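Local coordinates for putative tRNA synthase (Salmonella typhimurium, PDB 3DQQ), which probably phosphorylates 3-oxo-tetronate with ATP to give 3-oxo-tetronate 4-phosphate, as a member of the four-carbon acid sugar kinase family, at residues A[113-118]-A[208-213]; A[158-161]-A[165-168]. One frame throughout, in Å; residues are numbered along the deposited sequence.

Contact 1 of 2, residues A[113-118]-A[208-213]; sequences VISPAL and EIQGEV
S115, near the end of strand 112-115, faces Q210 of helix 204-214 across 8.9 Å between their CA atoms, and S115 and Q210 both set out toward the opposite segment. The arrangement is a helix lying over parallel strands in the alpha/beta fold of the sugar-binding N-terminal domain. Strand 112-115 runs between strands 196-199 and 219-222, and helix 204-214 comes between those two strands in the sequence. At this separation the backbones do not touch, so the gap is bridged by one long side chain, the glutamine, meeting one short one, the serine, and just 71 Å² of surface is buried between the segments.

The longer reach comes from the glutamine. Its CG is anti to the carbonyl carbon and the chain is extended beyond CG (chi2 173°), which carries the amide straight off the helix toward the strand. The serine meets it with a hydroxyl that donates its proton: S115 OG lies 2.7 Å from Q210 OE1. The donor sits at 121° to the C=O bond and is tilted 17° from the carbonyl plane, so the hydroxyl approaches from the side of the carbonyl oxygen and a little off the plane of the group.

Both residues are buried, so the bond satisfies polar atoms inside the domain. L226 of helix 224-235 packs against both side chains, while L199 and A201 also touch Q210. The other end of the amide has a partner too, a weak hydrogen bond from Q210 NE2 to D200 O, and together the two bonds would fix which way round the amide is turned. Beside the oxygen that accepts the bond, Q210 NE2 stands 3.5 Å from S115 OG, and S115 CB is likewise 3.5 Å from Q210 OE1.

Contact 2 of 2, residues A[158-161]-A[165-168]; sequences LMEA and GRCG
E160 reaches C167 because its CG is anti to the carbonyl carbon (chi1 -76°) and the rest of its chain is extended, which sends the carboxylate from helix 155-160 across to the backbone of C167 in strand 167-170. There E160 OE2 accepts the backbone N-H of C167 at 3.0 Å from C167 N, in a fairly straight bond of 161°. The oxygen is met on its anti side, 25° out of the carboxylate plane. On its way the glutamate stem passes the carbonyl of G165, with E160 CG 3.4 Å from G165 O.

Deeper in, M159 and C167 both point into the space between the segments and make a loose apolar contact, M159 CB to C167 SG at 4.4 Å; both also lean on Y196 of the neighbouring strand. R166 does not join in with its charge: R166 NE is 6.1 Å from E160 OE2, and the guanidinium makes a cation-pi contact with Y194.

Only three residues separate the segments, and the bond ties the two arms of this short helix-to-strand connection together. Its chemistry is that of a probably charged carboxylate accepting from a neutral main-chain N-H, a side-chain-to-backbone tie rather than a salt bridge.

Overall arrangement
Both contacts belong to the sugar-binding N-terminal domain, away from the residues predicted to bind ATP, and their centres are about 18 Å apart. Along the chain, 113-118 comes first, then both segments of contact 2, and last 208-213, so the short helix-to-strand connection falls within the longer span bridged by contact 1. Strands 167-170, 196-199 and 112-115 lie side by side and parallel, with 167-170 at the edge within this chain. The two contacts meet through I114, whose CD1 is 3.8 Å from M159 CG. Because I114 and S115 point to opposite faces of strand 112-115, helices 155-160 and 204-214 are joined to its two sides.

Contact 1 of 2, residues A[113-118]-A[208-213]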
ATOM      1  N   VAL A 113     -33.662   4.736  14.522  1.00 33.88           N
ATOM      2  CA  VAL A 113     -33.438   4.798  13.104  1.00 33.36           C
ATOM      3  C   VAL A 113     -32.014   4.521  12.788  1.00 33.20           C
ATOM      4  O   VAL A 113     -31.147   4.642  13.657  1.00 32.18           O
ATOM      5  CB  VAL A 113     -33.821   6.153  12.531  1.00 34.05           C
ATOM      6  CG1 VAL A 113     -35.299   6.490  12.897  1.00 31.40           C
ATOM      7  CG2 VAL A 113     -32.806   7.216  12.970  1.00 32.64           C
ATOM      8  N   ILE A 114     -31.801   4.120  11.537  1.00 33.29           N
ATOM      9  CA  ILE A 114     -30.484   3.838  10.983  1.00 34.21           C
ATOM     10  C   ILE A 114     -30.386   4.658   9.726  1.00 35.38           C
ATOM     11  O   ILE A 114     -31.152   4.403   8.811  1.00 36.20           O
ATOM     12  CB  ILE A 114     -30.353   2.346  10.599  1.00 34.32           C
ATOM     13  CG1 ILE A 114     -30.317   1.487  11.852  1.00 34.03           C
ATOM     14  CG2 ILE A 114     -29.089   2.067   9.773  1.00 32.98           C
ATOM     15  CD1 ILE A 114     -30.561   0.039  11.601  1.00 33.26           C
ATOM     16  N   SER A 115     -29.474   5.641   9.670  1.00 36.17           N
ATOM     17  CA  SER A 115     -29.352   6.532   8.512  1.00 36.11           C
ATOM     18  C   SER A 115     -27.914   6.773   8.057  1.00 37.00           C
ATOM     19  O   SER A 115     -27.314   7.792   8.373  1.00 37.21           O
ATOM     20  CB  SER A 115     -29.994   7.858   8.840  1.00 35.81           C
ATOM     21  OG  SER A 115     -30.184   8.626   7.661  1.00 35.10           O
ATOM     22  N   PRO A 116     -27.351   5.850   7.283  1.00 38.42           N
ATOM     23  CA  PRO A 116     -25.953   5.970   6.830  1.00 39.02           C
ATOM     24  C   PRO A 116     -25.670   6.991   5.728  1.00 39.98           C
ATOM     25  O   PRO A 116     -24.547   7.461   5.616  1.00 40.48           O
ATOM     26  CB  PRO A 116     -25.636   4.598   6.287  1.00 38.12           C
ATOM     27  CG  PRO A 116     -26.769   3.760   6.640  1.00 39.14           C
ATOM     28  CD  PRO A 116     -27.955   4.612   6.804  1.00 38.54           C
ATOM     29  N   ALA A 117     -26.659   7.340   4.931  1.00 40.63           N
ATOM     30  CA  ALA A 117     -26.380   8.117   3.734  1.00 41.45           C
ATOM     31  C   ALA A 117     -25.573   9.366   4.000  1.00 42.05           C
ATOM     32  O   ALA A 117     -25.767  10.029   4.991  1.00 42.56           O
ATOM     33  CB  ALA A 117     -27.672   8.513   3.044  1.00 41.52           C
ATOM     34  N   LEU A 118     -24.678   9.669   3.071  1.00 43.05           N
ATOM     35  CA  LEU A 118     -24.088  10.987   2.911  1.00 43.38           C
ATOM     36  C   LEU A 118     -23.926  11.291   1.379  1.00 43.70           C
ATOM     37  O   LEU A 118     -22.845  11.102   0.779  1.00 43.44           O
ATOM     38  CB  LEU A 118     -22.763  10.969   3.646  1.00 43.34           C
ATOM     39  CG  LEU A 118     -21.991  12.276   3.686  1.00 43.81           C
ATOM     40  CD1 LEU A 118     -22.783  13.396   4.377  1.00 42.16           C
ATOM     41  CD2 LEU A 118     -20.634  11.931   4.356  1.00 44.33           C
ATOM     42  N   GLU A 208     -32.563  16.592   5.331  1.00 35.53           N
ATOM     43  CA  GLU A 208     -33.198  17.688   6.031  1.00 35.48           C
ATOM     44  C   GLU A 208     -34.558  17.264   6.544  1.00 35.00           C
ATOM     45  O   GLU A 208     -34.941  17.613   7.653  1.00 35.22           O
ATOM     46  CB  GLU A 208     -33.340  18.898   5.143  1.00 35.03           C
ATOM     47  CG  GLU A 208     -32.016  19.576   4.754  1.00 37.84           C
ATOM     48  CD  GLU A 208     -32.212  20.815   3.829  1.00 39.92           C
ATOM     49  OE1 GLU A 208     -31.437  21.794   3.950  1.00 44.23           O
ATOM     50  OE2 GLU A 208     -33.160  20.824   2.988  1.00 48.92           O
ATOM     51  N   ILE A 209     -35.291  16.493   5.750  1.00 34.55           N
ATOM     52  CA  ILE A 209     -36.600  16.002   6.185  1.00 34.16           C
ATOM     53  C   ILE A 209     -36.437  15.053   7.381  1.00 33.65           C
ATOM     54  O   ILE A 209     -37.219  15.077   8.321  1.00 33.28           O
ATOM     55  CB  ILE A 209     -37.332  15.305   5.025  1.00 33.89           C
ATOM     56  CG1 ILE A 209     -37.660  16.337   3.943  1.00 34.32           C
ATOM     57  CG2 ILE A 209     -38.611  14.628   5.504  1.00 33.85           C
ATOM     58  CD1 ILE A 209     -37.889  15.762   2.525  1.00 34.62           C
ATOM     59  N   GLN A 210     -35.411  14.212   7.349  1.00 33.71           N
ATOM     60  CA  GLN A 210     -35.223  13.258   8.433  1.00 33.69           C
ATOM     61  C   GLN A 210     -34.940  14.036   9.706  1.00 33.82           C
ATOM     62  O   GLN A 210     -35.531  13.758  10.748  1.00 33.48           O
ATOM     63  CB  GLN A 210     -34.071  12.311   8.151  1.00 33.70           C
ATOM     64  CG  GLN A 210     -34.256  11.275   7.057  1.00 33.40           C
ATOM     65  CD  GLN A 210     -32.933  10.524   6.801  1.00 34.20           C
ATOM     66  OE1 GLN A 210     -32.089  10.476   7.693  1.00 36.68           O
ATOM     67  NE2 GLN A 210     -32.756   9.931   5.609  1.00 31.86           N
ATOM     68  N   GLY A 211     -34.042  15.025   9.581  1.00 33.61           N
ATOM     69  CA  GLY A 211     -33.677  15.914  10.666  1.00 33.15           C
ATOM     70  C   GLY A 211     -34.901  16.529  11.258  1.00 32.99           C
ATOM     71  O   GLY A 211     -35.054  16.603  12.457  1.00 34.09           O
ATOM     72  N   GLU A 212     -35.809  16.946  10.414  1.00 33.13           N
ATOM     73  CA  GLU A 212     -37.004  17.579  10.896  1.00 33.35           C
ATOM     74  C   GLU A 212     -37.933  16.606  11.613  1.00 32.55           C
ATOM     75  O   GLU A 212     -38.616  16.972  12.545  1.00 31.50           O
ATOM     76  CB  GLU A 212     -37.741  18.211   9.727  1.00 33.44           C
ATOM     77  CG  GLU A 212     -38.919  19.104  10.157  1.00 34.71           C
ATOM     78  CD  GLU A 212     -39.350  20.072   9.051  1.00 37.48           C
ATOM     79  OE1 GLU A 212     -38.581  20.164   8.033  1.00 46.08           O
ATOM     80  OE2 GLU A 212     -40.439  20.739   9.190  1.00 43.55           O
ATOM     81  N   VAL A 213     -37.979  15.369  11.137  1.00 32.22           N
ATOM     82  CA  VAL A 213     -38.848  14.363  11.734  1.00 31.92           C
ATOM     83  C   VAL A 213     -38.265  13.944  13.094  1.00 32.12           C
ATOM     84  O   VAL A 213     -39.005  13.799  14.045  1.00 31.87           O
ATOM     85  CB  VAL A 213     -39.003  13.151  10.791  1.00 31.58           C
ATOM     86  CG1 VAL A 213     -39.739  12.042  11.467  1.00 28.82           C
ATOM     87  CG2 VAL A 213     -39.686  13.585   9.499  1.00 30.83           C
TER

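Contact 2 of 2, residues A[158-161]-A[165-168]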
ATOM      1  N   LEU A 158     -28.121  -6.701   6.758  1.00 35.03           N
ATOM      2  CA  LEU A 158     -26.840  -6.444   7.410  1.00 34.88           C
ATOM      3  C   LEU A 158     -27.058  -6.188   8.877  1.00 35.00           C
ATOM      4  O   LEU A 158     -26.250  -6.650   9.706  1.00 34.65           O
ATOM      5  CB  LEU A 158     -26.144  -5.220   6.820  1.00 34.65           C
ATOM      6  CG  LEU A 158     -25.561  -5.406   5.425  1.00 35.53           C
ATOM      7  CD1 LEU A 158     -25.017  -4.105   4.884  1.00 34.47           C
ATOM      8  CD2 LEU A 158     -24.501  -6.461   5.449  1.00 31.59           C
ATOM      9  N   MET A 159     -28.140  -5.453   9.201  1.00 34.68           N
ATOM     10  CA  MET A 159     -28.427  -5.129  10.603  1.00 34.87           C
ATOM     11  C   MET A 159     -28.956  -6.315  11.388  1.00 34.90           C
ATOM     12  O   MET A 159     -28.497  -6.585  12.491  1.00 34.61           O
ATOM     13  CB  MET A 159     -29.367  -3.947  10.763  1.00 34.34           C
ATOM     14  CG  MET A 159     -29.574  -3.529  12.222  1.00 34.63           C
ATOM     15  SD  MET A 159     -28.167  -2.730  13.070  1.00 32.69           S
ATOM     16  CE  MET A 159     -28.899  -2.167  14.614  1.00 33.46           C
ATOM     17  N   GLU A 160     -29.911  -7.026  10.827  1.00 35.21           N
ATOM     18  CA  GLU A 160     -30.469  -8.173  11.517  1.00 35.50           C
ATOM     19  C   GLU A 160     -29.445  -9.280  11.808  1.00 35.06           C
ATOM     20  O   GLU A 160     -29.621 -10.006  12.777  1.00 35.58           O
ATOM     21  CB  GLU A 160     -31.646  -8.739  10.734  1.00 34.79           C
ATOM     22  CG  GLU A 160     -32.884  -7.914  10.882  1.00 37.56           C
ATOM     23  CD  GLU A 160     -34.041  -8.285   9.951  1.00 39.25           C
ATOM     24  OE1 GLU A 160     -33.868  -9.051   8.956  1.00 46.71           O
ATOM     25  OE2 GLU A 160     -35.160  -7.810  10.226  1.00 45.19           O
ATOM     26  N   ALA A 161     -28.400  -9.438  10.996  1.00 34.43           N
ATOM     27  CA  ALA A 161     -27.425 -10.514  11.241  1.00 34.69           C
ATOM     28  C   ALA A 161     -26.653 -10.236  12.541  1.00 35.41           C
ATOM     29  O   ALA A 161     -26.173 -11.123  13.224  1.00 37.78           O
ATOM     30  CB  ALA A 161     -26.473 -10.640  10.056  1.00 32.42           C
ATOM     31  N   GLY A 165     -33.235  -7.426  16.863  1.00 36.54           N
ATOM     32  CA  GLY A 165     -34.612  -7.230  16.428  1.00 36.39           C
ATOM     33  C   GLY A 165     -34.805  -7.215  14.928  1.00 35.91           C
ATOM     34  O   GLY A 165     -33.896  -7.479  14.142  1.00 34.35           O
ATOM     35  N   ARG A 166     -36.014  -6.850  14.544  1.00 36.43           N
ATOM     36  CA  ARG A 166     -36.385  -6.720  13.149  1.00 37.60           C
ATOM     37  C   ARG A 166     -36.246  -5.309  12.698  1.00 36.43           C
ATOM     38  O   ARG A 166     -36.567  -4.369  13.438  1.00 36.96           O
ATOM     39  CB  ARG A 166     -37.811  -7.150  12.951  1.00 36.88           C
ATOM     40  CG  ARG A 166     -37.947  -8.591  13.247  1.00 40.10           C
ATOM     41  CD  ARG A 166     -39.241  -9.141  12.674  1.00 44.36           C
ATOM     42  NE  ARG A 166     -40.395  -8.502  13.314  1.00 50.98           N
ATOM     43  CZ  ARG A 166     -41.383  -7.846  12.696  1.00 51.36           C
ATOM     44  NH1 ARG A 166     -41.412  -7.702  11.347  1.00 50.17           N
ATOM     45  NH2 ARG A 166     -42.342  -7.318  13.474  1.00 49.97           N
ATOM     46  N   CYS A 167     -35.823  -5.176  11.459  1.00 35.69           N
ATOM     47  CA  CYS A 167     -35.470  -3.909  10.877  1.00 35.05           C
ATOM     48  C   CYS A 167     -36.308  -3.549   9.656  1.00 34.26           C
ATOM     49  O   CYS A 167     -36.400  -4.314   8.769  1.00 34.60           O
ATOM     50  CB  CYS A 167     -34.029  -4.016  10.449  1.00 35.27           C
ATOM     51  SG  CYS A 167     -33.400  -2.487   9.824  1.00 37.88           S
ATOM     52  N   GLY A 168     -36.884  -2.361   9.617  1.00 34.22           N
ATOM     53  CA  GLY A 168     -37.780  -1.916   8.547  1.00 33.67           C
ATOM     54  C   GLY A 168     -37.123  -0.909   7.648  1.00 33.23           C
ATOM     55  O   GLY A 168     -35.950  -0.713   7.741  1.00 34.67           O
TER